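Local coordinates for protein haloperoxidase (Corallina officinalis, PDB 1QHB) that catalyses the hydrogen peroxide-dependent bromination of organic substrates, using a bound vanadate ion and, for stability, a calcium ion in each subunit of its dodecamer, at residues T103-W108 with D117-G122; G411-V416 with S426-V431; V487-C492 with E558-G563; N503-Q508 with P525-V530. All blocks are in the same frame, centred on the assembly; numbering follows the deposited sequence.

Contact 1: residues T103-W108 with D117-G122; sequences TGLPIW and DLEVRG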
# COMPACT_ATOMS: atom_id res chain seq x y z
N THR A 103 25.09 -5.83 60.50
CA THR A 103 25.34 -4.54 59.83
C THR A 103 24.56 -4.54 58.52
O THR A 103 23.93 -3.55 58.12
CB THR A 103 26.84 -4.27 59.68
OG1 THR A 103 27.47 -5.17 58.76
CG2 THR A 103 27.55 -4.44 61.03
N GLY A 104 24.65 -5.67 57.80
CA GLY A 104 24.02 -5.76 56.47
C GLY A 104 25.02 -5.23 55.44
O GLY A 104 24.80 -5.19 54.23
N LEU A 105 26.18 -4.85 55.94
CA LEU A 105 27.32 -4.31 55.25
C LEU A 105 28.19 -5.46 54.74
O LEU A 105 28.29 -6.53 55.34
CB LEU A 105 28.22 -3.47 56.15
CG LEU A 105 27.75 -2.16 56.77
CD1 LEU A 105 28.80 -1.75 57.80
CD2 LEU A 105 27.50 -1.04 55.77
N PRO A 106 28.89 -5.17 53.65
CA PRO A 106 29.76 -6.15 53.04
C PRO A 106 30.92 -6.49 53.95
O PRO A 106 31.44 -5.78 54.80
CB PRO A 106 30.21 -5.53 51.72
CG PRO A 106 29.44 -4.28 51.56
CD PRO A 106 28.84 -3.91 52.87
N ILE A 107 31.37 -7.75 53.81
CA ILE A 107 32.53 -8.19 54.56
C ILE A 107 33.69 -8.24 53.55
O ILE A 107 33.68 -9.02 52.58
CB ILE A 107 32.34 -9.54 55.26
CG1 ILE A 107 31.17 -9.40 56.24
CG2 ILE A 107 33.62 -9.95 55.98
CD1 ILE A 107 30.65 -10.74 56.74
N TRP A 108 34.64 -7.34 53.72
CA TRP A 108 35.71 -7.20 52.75
C TRP A 108 36.92 -7.98 53.21
O TRP A 108 36.94 -8.25 54.42
CB TRP A 108 36.10 -5.71 52.64
CG TRP A 108 34.96 -4.86 52.18
CD1 TRP A 108 34.33 -3.88 52.89
CD2 TRP A 108 34.35 -4.89 50.89
NE1 TRP A 108 33.32 -3.32 52.13
CE2 TRP A 108 33.34 -3.92 50.88
CE3 TRP A 108 34.55 -5.66 49.74
CZ2 TRP A 108 32.51 -3.69 49.78
CZ3 TRP A 108 33.74 -5.46 48.66
CH2 TRP A 108 32.73 -4.48 48.68
N ASP A 117 34.11 1.07 56.13
CA ASP A 117 32.72 0.69 55.92
C ASP A 117 32.30 0.89 54.48
O ASP A 117 31.14 1.25 54.24
CB ASP A 117 31.79 1.48 56.84
CG ASP A 117 32.03 1.14 58.30
OD1 ASP A 117 32.74 0.14 58.57
OD2 ASP A 117 31.53 1.90 59.16
N LEU A 118 33.12 0.51 53.50
CA LEU A 118 32.71 0.74 52.11
C LEU A 118 31.46 -0.05 51.77
O LEU A 118 31.28 -1.18 52.26
CB LEU A 118 33.88 0.26 51.23
CG LEU A 118 35.13 1.17 51.33
CD1 LEU A 118 36.19 0.74 50.34
CD2 LEU A 118 34.78 2.64 51.11
N GLU A 119 30.66 0.47 50.88
CA GLU A 119 29.51 -0.19 50.32
C GLU A 119 29.89 -0.55 48.87
O GLU A 119 31.01 -0.24 48.49
CB GLU A 119 28.27 0.68 50.35
CG GLU A 119 27.25 0.23 51.38
CD GLU A 119 26.68 -1.16 51.13
OE1 GLU A 119 26.95 -1.77 50.07
OE2 GLU A 119 25.96 -1.65 52.04
N VAL A 120 28.98 -1.18 48.15
CA VAL A 120 29.19 -1.62 46.80
C VAL A 120 28.80 -0.58 45.75
O VAL A 120 28.01 0.30 46.05
CB VAL A 120 28.39 -2.91 46.47
CG1 VAL A 120 28.83 -4.01 47.42
CG2 VAL A 120 26.90 -2.67 46.57
N ARG A 121 29.34 -0.72 44.54
CA ARG A 121 28.91 0.20 43.46
C ARG A 121 28.30 -0.73 42.40
O ARG A 121 28.69 -1.89 42.38
CB ARG A 121 30.05 1.08 42.92
CG ARG A 121 31.27 0.31 42.46
CD ARG A 121 32.39 1.22 41.98
NE ARG A 121 31.95 2.06 40.87
CZ ARG A 121 32.69 2.55 39.89
NH1 ARG A 121 34.00 2.28 39.84
NH2 ARG A 121 32.05 3.32 39.00
N GLY A 122 27.38 -0.26 41.55
CA GLY A 122 26.75 -1.10 40.55
C GLY A 122 27.23 -0.86 39.13
O GLY A 122 28.04 0.04 38.88
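L105 and E119 meet where the segments before and after helix 111-115 cross at about a right angle. The leucine side chain leaves the backbone to one side, but its CD2 branch swings in to 4.1 Å from E119 OE2. P106 comes next, its ring in the middle of the contact: CD is 3.8 Å from E119 OE2, while CG rests 3.7 Å from L118 O and 4.2 Å from V120 CG1. The E119 chain bends at chi2 (-63°), which folds the carboxylate back toward this proline. W108 supplies the one directional bond. Its NE1 donates to L118 O at 3.0 Å, with an N-H...O angle of 157°; the oxygen sits in the indole plane, yet the donor stands well above the carbonyl plane. P106 CB covers part of one indole face, and W108 CH2 reaches V120 CG1 at 4.1 Å. A leucine here removes the indole N-H and is likely to leave L118 O without this donor and V120 with a gap beside it. Away from the annotated sites, the contact faces a second subunit, whose V253 packs on L118 and K364 on V120. E119 OE1 accepts from V120 N and pairs with R99, so the carboxylate that lines the proline is held by charge. The contact combines one indole bond with greasy surfaces, and the carboxylate at its side is probably balanced, partly, by that arginine.

Contact 2: residues G411-V416 with S426-V431; sequences GGLISV and SVFPEV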
# COMPACT_ATOMS: atom_id res chain seq x y z
N GLY A 411 46.30 -7.95 35.28
CA GLY A 411 47.46 -7.86 36.19
C GLY A 411 47.19 -8.81 37.37
O GLY A 411 48.07 -9.49 37.86
N GLY A 412 45.93 -8.93 37.82
CA GLY A 412 45.54 -9.85 38.87
C GLY A 412 45.92 -11.29 38.47
O GLY A 412 46.36 -12.10 39.31
N LEU A 413 45.69 -11.68 37.21
CA LEU A 413 45.97 -13.03 36.76
C LEU A 413 47.46 -13.29 36.77
O LEU A 413 47.94 -14.38 37.08
CB LEU A 413 45.45 -13.28 35.32
CG LEU A 413 43.92 -13.24 35.11
CD1 LEU A 413 43.60 -13.43 33.64
CD2 LEU A 413 43.22 -14.28 35.99
N ILE A 414 48.24 -12.34 36.33
CA ILE A 414 49.69 -12.38 36.30
C ILE A 414 50.22 -12.47 37.73
O ILE A 414 51.08 -13.31 37.97
CB ILE A 414 50.19 -11.08 35.66
CG1 ILE A 414 49.85 -11.10 34.17
CG2 ILE A 414 51.66 -10.86 35.96
CD1 ILE A 414 50.21 -9.83 33.42
N SER A 415 49.73 -11.63 38.67
CA SER A 415 50.27 -11.70 40.01
C SER A 415 50.05 -13.07 40.66
O SER A 415 50.96 -13.69 41.22
CB SER A 415 49.66 -10.59 40.89
OG SER A 415 50.56 -10.50 42.01
N VAL A 416 48.82 -13.58 40.58
CA VAL A 416 48.50 -14.90 41.14
C VAL A 416 49.32 -16.00 40.49
O VAL A 416 49.86 -16.83 41.23
CB VAL A 416 47.00 -15.18 40.98
CG1 VAL A 416 46.62 -16.62 41.27
CG2 VAL A 416 46.27 -14.21 41.88
N SER A 426 50.62 -24.41 40.25
CA SER A 426 50.12 -23.93 38.98
C SER A 426 48.76 -23.27 39.15
O SER A 426 47.85 -23.94 39.64
CB SER A 426 50.02 -25.00 37.91
OG SER A 426 51.29 -25.62 37.72
N VAL A 427 48.69 -21.99 38.82
CA VAL A 427 47.40 -21.30 38.91
C VAL A 427 47.32 -20.47 37.62
O VAL A 427 48.27 -19.73 37.33
CB VAL A 427 47.16 -20.44 40.15
CG1 VAL A 427 45.72 -19.92 40.18
CG2 VAL A 427 47.39 -21.17 41.46
N PHE A 428 46.25 -20.63 36.83
CA PHE A 428 46.14 -19.84 35.60
C PHE A 428 47.31 -20.04 34.64
O PHE A 428 47.99 -19.13 34.15
CB PHE A 428 45.95 -18.35 35.88
CG PHE A 428 44.85 -17.95 36.81
CD1 PHE A 428 43.64 -18.63 36.85
CD2 PHE A 428 45.03 -16.89 37.69
CE1 PHE A 428 42.63 -18.23 37.71
CE2 PHE A 428 44.02 -16.49 38.57
CZ PHE A 428 42.81 -17.16 38.57
N PRO A 429 47.47 -21.28 34.20
CA PRO A 429 48.51 -21.68 33.27
C PRO A 429 48.37 -20.99 31.94
O PRO A 429 49.35 -20.67 31.24
CB PRO A 429 48.38 -23.20 33.18
CG PRO A 429 47.01 -23.52 33.62
CD PRO A 429 46.67 -22.45 34.64
N GLU A 430 47.18 -20.52 31.61
CA GLU A 430 46.89 -19.77 30.39
C GLU A 430 47.74 -18.52 30.31
O GLU A 430 48.01 -18.06 29.20
CB GLU A 430 45.41 -19.41 30.32
CG GLU A 430 44.49 -20.63 30.41
CD GLU A 430 44.04 -20.91 31.82
OE1 GLU A 430 44.86 -20.78 32.75
OE2 GLU A 430 42.89 -21.25 32.16
N VAL A 431 48.17 -17.91 31.44
CA VAL A 431 49.03 -16.73 31.29
C VAL A 431 50.50 -17.06 31.47
O VAL A 431 51.30 -16.11 31.60
CB VAL A 431 48.55 -15.57 32.17
CG1 VAL A 431 47.09 -15.19 31.79
CG2 VAL A 431 48.60 -15.85 33.65
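F428 reaches across to L413 and V416 on helix 407-422 from a loop residue with left-handed backbone angles. Its CB, 4.3 Å from V431 CG2, points toward the helix, and CG stands beside the backbone N, anti to the carbonyl carbon (chi1 -52°). L413 CD2 lies over the ring: it is 4.1 Å from CG, 3.6 Å from CD2 and 3.5 Å from CE2 of F428, a CH-pi contact 23° off the ring normal. CE2 also meets V416 CG1 at 3.8 Å, and CZ, at the tip, still lies under L413 CD2, 3.9 Å away. The opposite face is backed by V427 CG1, over the ring centre, and this same methyl touches V416 CG1 at 3.6 Å. Here the chain leaves helix 407-422, doubles back along it, makes a 3-10 turn at 429-430 and starts helix 432-437 from V431 at its N-cap position. V431 N bonds to F428 O, which N417 also holds. Substituting an alanine for F428 removes the ring and would probably leave L413 CD2 facing a gap and V427 without the surface it backs. V431 CG2 packs 3.8 Å from L413 O, and I414 packs on L434 and V435 of helix 432-437.

Contact 3: residues V487-C492 with E558-G563; sequences VVAGAC and ESLLLG
Helices 484-499 and 553-574 run in broadly the same direction here, their short axes crossing at -41° and approaching to 6.6 Å, a distance at which backbone meets backbone. Two glycines make that possible. G490 and G563 turn their bare CA atoms to the partner helix, and a CB on either would collide with a carbonyl oxygen, that of L560 or of V487. Three CA-H...O contacts line the crossing: V487 CA faces S559 O at 3.5 Å with an angle of 164° at the hydrogen, G563 CA meets V487 O at 3.5 Å, and A491 CA approaches G563 O at 3.2 Å in a more bent fashion.

Side chains fill in around this seam. With V487 CG1 at chi1 80°, the other methyl, CG2, stands anti to the backbone N and lies alongside G563, 3.7 Å from its CA, and reaches L562 CD2 at 4.2 Å. L560 starts out away from the other helix, but its CD2 curls back to G490 N at 3.7 Å and to A489 CB at 3.9 Å. S559 touches V487 through CB, while its OG donates to D555 O and accepts from S483 N, tying helix 553-574 to a residue of the vanadate site.

The pair lies deep in the helical core that holds the vanadate site. Helix 376-402 packs on V487, V488 and A491, helix 530-548 packs through A538 on both A489 and L560, and helix 337-349 places Y339 against A489 and C492.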
# COMPACT_ATOMS: atom_id res chain seq x y z
N VAL A 487 35.58 6.40 22.08
CA VAL A 487 34.55 6.45 21.03
C VAL A 487 34.09 7.88 20.81
O VAL A 487 33.73 8.35 19.74
CB VAL A 487 33.39 5.48 21.28
CG1 VAL A 487 32.38 6.03 22.30
CG2 VAL A 487 32.63 5.29 19.96
N VAL A 488 33.99 8.64 21.91
CA VAL A 488 33.55 10.02 21.87
C VAL A 488 34.61 10.89 21.21
O VAL A 488 34.27 11.78 20.44
CB VAL A 488 33.20 10.53 23.27
CG1 VAL A 488 33.02 12.05 23.31
CG2 VAL A 488 31.92 9.84 23.76
N ALA A 489 35.89 10.59 21.51
CA ALA A 489 36.98 11.35 20.91
C ALA A 489 36.82 11.23 19.38
O ALA A 489 36.83 12.23 18.67
CB ALA A 489 38.36 10.83 21.35
N GLY A 490 36.69 10.01 18.92
CA GLY A 490 36.60 9.75 17.51
C GLY A 490 35.47 10.48 16.83
O GLY A 490 35.65 10.98 15.72
N ALA A 491 34.28 10.41 17.43
CA ALA A 491 33.15 11.10 16.82
C ALA A 491 33.34 12.61 16.86
O ALA A 491 32.98 13.25 15.88
CB ALA A 491 31.89 10.73 17.59
N CYS A 492 33.70 13.17 18.00
CA CYS A 492 33.85 14.58 18.14
C CYS A 492 34.96 15.18 17.25
O CYS A 492 34.71 16.22 16.64
CB CYS A 492 34.12 14.92 19.63
SG CYS A 492 32.75 14.61 20.76
N GLU A 558 40.57 0.88 18.20
CA GLU A 558 39.32 0.41 17.58
C GLU A 558 38.12 1.30 17.89
O GLU A 558 37.23 1.39 17.02
CB GLU A 558 39.04 -1.05 17.97
CG GLU A 558 40.13 -2.00 17.47
CD GLU A 558 40.26 -2.00 15.94
OE1 GLU A 558 39.41 -1.50 15.20
OE2 GLU A 558 41.26 -2.55 15.42
N SER A 559 38.05 1.90 19.07
CA SER A 559 36.94 2.75 19.43
C SER A 559 37.02 4.08 18.67
O SER A 559 35.99 4.68 18.38
CB SER A 559 36.93 3.03 20.92
OG SER A 559 36.77 1.93 21.75
N LEU A 560 38.23 4.57 18.40
CA LEU A 560 38.35 5.80 17.61
C LEU A 560 37.72 5.53 16.23
O LEU A 560 36.93 6.36 15.80
CB LEU A 560 39.84 6.21 17.46
CG LEU A 560 40.40 6.75 18.80
CD1 LEU A 560 41.91 6.74 18.80
CD2 LEU A 560 39.87 8.16 18.99
N LEU A 561 38.04 4.40 15.59
CA LEU A 561 37.42 4.16 14.29
C LEU A 561 35.90 4.04 14.37
O LEU A 561 35.22 4.54 13.46
CB LEU A 561 37.96 2.86 13.65
CG LEU A 561 39.47 2.81 13.46
CD1 LEU A 561 39.84 1.53 12.67
CD2 LEU A 561 39.99 4.02 12.75
N LEU A 562 35.38 3.45 15.44
CA LEU A 562 33.93 3.30 15.56
C LEU A 562 33.24 4.64 15.71
O LEU A 562 32.18 4.85 15.05
CB LEU A 562 33.56 2.39 16.74
CG LEU A 562 32.10 2.14 17.09
CD1 LEU A 562 31.49 1.24 16.01
CD2 LEU A 562 31.86 1.50 18.45
N GLY A 563 33.84 5.57 16.47
CA GLY A 563 33.19 6.85 16.68
C GLY A 563 33.21 7.66 15.40
O GLY A 563 32.32 8.49 15.13

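Contact 4: residues N503-Q508 with P525-V530; sequences NFQIDQ and PGPLTV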
# COMPACT_ATOMS: atom_id res chain seq x y z
N ASN A 503 43.07 21.53 7.27
CA ASN A 503 44.47 21.59 6.84
C ASN A 503 45.09 22.97 7.04
O ASN A 503 46.23 23.19 6.62
CB ASN A 503 44.60 21.19 5.35
CG ASN A 503 44.26 19.73 5.23
OD1 ASN A 503 44.71 18.84 5.91
ND2 ASN A 503 43.37 19.31 4.39
N PHE A 504 44.37 23.91 7.62
CA PHE A 504 44.93 25.23 7.92
C PHE A 504 46.11 24.96 8.85
O PHE A 504 46.03 24.03 9.67
CB PHE A 504 43.89 26.10 8.58
CG PHE A 504 44.19 27.49 9.03
CD1 PHE A 504 44.17 28.52 8.13
CD2 PHE A 504 44.55 27.77 10.34
CE1 PHE A 504 44.45 29.82 8.55
CE2 PHE A 504 44.85 29.04 10.77
CZ PHE A 504 44.79 30.08 9.87
N GLN A 505 47.16 25.75 8.70
CA GLN A 505 48.36 25.55 9.51
C GLN A 505 48.42 26.43 10.75
O GLN A 505 47.91 27.54 10.88
CB GLN A 505 49.57 25.77 8.60
CG GLN A 505 49.64 24.70 7.53
CD GLN A 505 50.75 24.87 6.51
OE1 GLN A 505 50.87 24.05 5.61
NE2 GLN A 505 51.52 25.92 6.61
N ILE A 506 49.01 25.82 11.79
CA ILE A 506 49.30 26.45 13.06
C ILE A 506 50.81 26.70 13.10
O ILE A 506 51.63 25.77 13.00
CB ILE A 506 48.86 25.58 14.24
CG1 ILE A 506 47.34 25.26 14.20
CG2 ILE A 506 49.18 26.27 15.56
CD1 ILE A 506 46.97 24.14 15.15
N ASP A 507 51.19 27.95 13.15
CA ASP A 507 52.59 28.34 13.12
C ASP A 507 53.27 28.52 14.47
O ASP A 507 54.50 28.50 14.51
CB ASP A 507 52.72 29.66 12.34
CG ASP A 507 52.22 29.51 10.91
OD1 ASP A 507 52.57 28.50 10.26
OD2 ASP A 507 51.46 30.39 10.47
N GLN A 508 52.55 28.71 15.56
CA GLN A 508 53.11 28.88 16.89
C GLN A 508 52.97 27.56 17.65
O GLN A 508 51.85 27.06 17.83
CB GLN A 508 52.39 29.95 17.68
CG GLN A 508 52.43 31.39 17.21
CD GLN A 508 51.73 32.28 18.24
OE1 GLN A 508 50.53 32.15 18.51
NE2 GLN A 508 52.50 33.18 18.85
N PRO A 525 59.91 23.26 14.92
CA PRO A 525 59.61 24.43 14.14
C PRO A 525 58.13 24.61 13.79
O PRO A 525 57.60 25.73 13.84
CB PRO A 525 60.40 24.24 12.85
CG PRO A 525 61.31 23.09 13.06
CD PRO A 525 60.79 22.28 14.23
N GLY A 526 57.46 23.53 13.38
CA GLY A 526 56.07 23.66 12.93
C GLY A 526 56.22 23.75 11.41
O GLY A 526 57.31 23.53 10.88
N PRO A 527 55.15 24.07 10.72
CA PRO A 527 53.85 24.28 11.34
C PRO A 527 53.19 22.93 11.58
O PRO A 527 53.62 21.87 11.15
CB PRO A 527 53.13 25.07 10.24
CG PRO A 527 53.59 24.35 9.01
CD PRO A 527 55.08 24.19 9.23
N LEU A 528 52.09 22.95 12.28
CA LEU A 528 51.26 21.77 12.52
C LEU A 528 49.95 22.08 11.81
O LEU A 528 49.75 23.24 11.45
CB LEU A 528 51.05 21.66 14.03
CG LEU A 528 52.31 21.28 14.83
CD1 LEU A 528 52.06 21.42 16.32
CD2 LEU A 528 52.70 19.85 14.51
N THR A 529 49.05 21.14 11.61
CA THR A 529 47.77 21.47 10.99
C THR A 529 46.72 21.24 12.07
O THR A 529 46.97 20.44 13.00
CB THR A 529 47.44 20.57 9.78
OG1 THR A 529 47.38 19.20 10.19
CG2 THR A 529 48.55 20.57 8.73
N VAL A 530 45.57 21.84 11.91
CA VAL A 530 44.44 21.66 12.80
C VAL A 530 44.04 20.20 12.85
O VAL A 530 43.78 19.63 13.92
CB VAL A 530 43.26 22.53 12.30
CG1 VAL A 530 41.96 22.26 13.08
CG2 VAL A 530 43.60 23.99 12.45
O HOH W 1 46.62 17.87 7.79
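I506 and L528 form the hydrogen-bonded pair of this small antiparallel ladder. I506 N donates to L528 O at 2.7 Å, almost dead straight at 178°, and L528 N returns a bond to I506 O at 2.9 Å. A third bond runs from V530 N to F504 O at 3.2 Å. Weaker CA-H...O contacts flank these: Q505 CA to L528 O, and T529 CA to F504 O.

Strands 505-506 and 528-529 make a two-stranded antiparallel sheet that closes the loop running between helices 484-499 and 530-548. Q505 and T529, its non-hydrogen-bonded pair, point to one face, I506 and L528 to the other. T529 is at the N-cap of helix 530-548, its OG1 bonded to G532 N, so the ladder runs straight into the helix start.

A water joins the two segments as well: it donates to N503 OD1 at 2.9 Å and lies 2.8 Å from T529 OG1.

Van der Waals contacts complete the seam. P527, after a cis peptide, lies alongside the extended Q505 chain, CG 3.5 Å from Q505 NE2, while P527 CB sits 3.5 Å from D507 OD1. I506 CD1 meets V530 CG2 at 4.3 Å, and that same methyl comes in at the edge of the F504 ring. R44 of a third subunit packs on N503, F504 and Q505.

From the N terminus, contact 1 comes first: it closes a short loop around helix 111-115. Contact 2 follows in series, turning the chain from helix 407-422 into helix 432-437. Contact 3 then spans a long loop, joining helices 484-499 and 553-574 about 9 Å from the chain's centre, and contact 4 is nested inside it, its strands linking the end of the first of these helices to the start of helix 530-548. No two contacts touch; 3 and 4 come nearest, about 10 Å between closest atoms. Contacts 1 and 2 each lie across the chain's centre from contact 4, with contact 3 in the helical core.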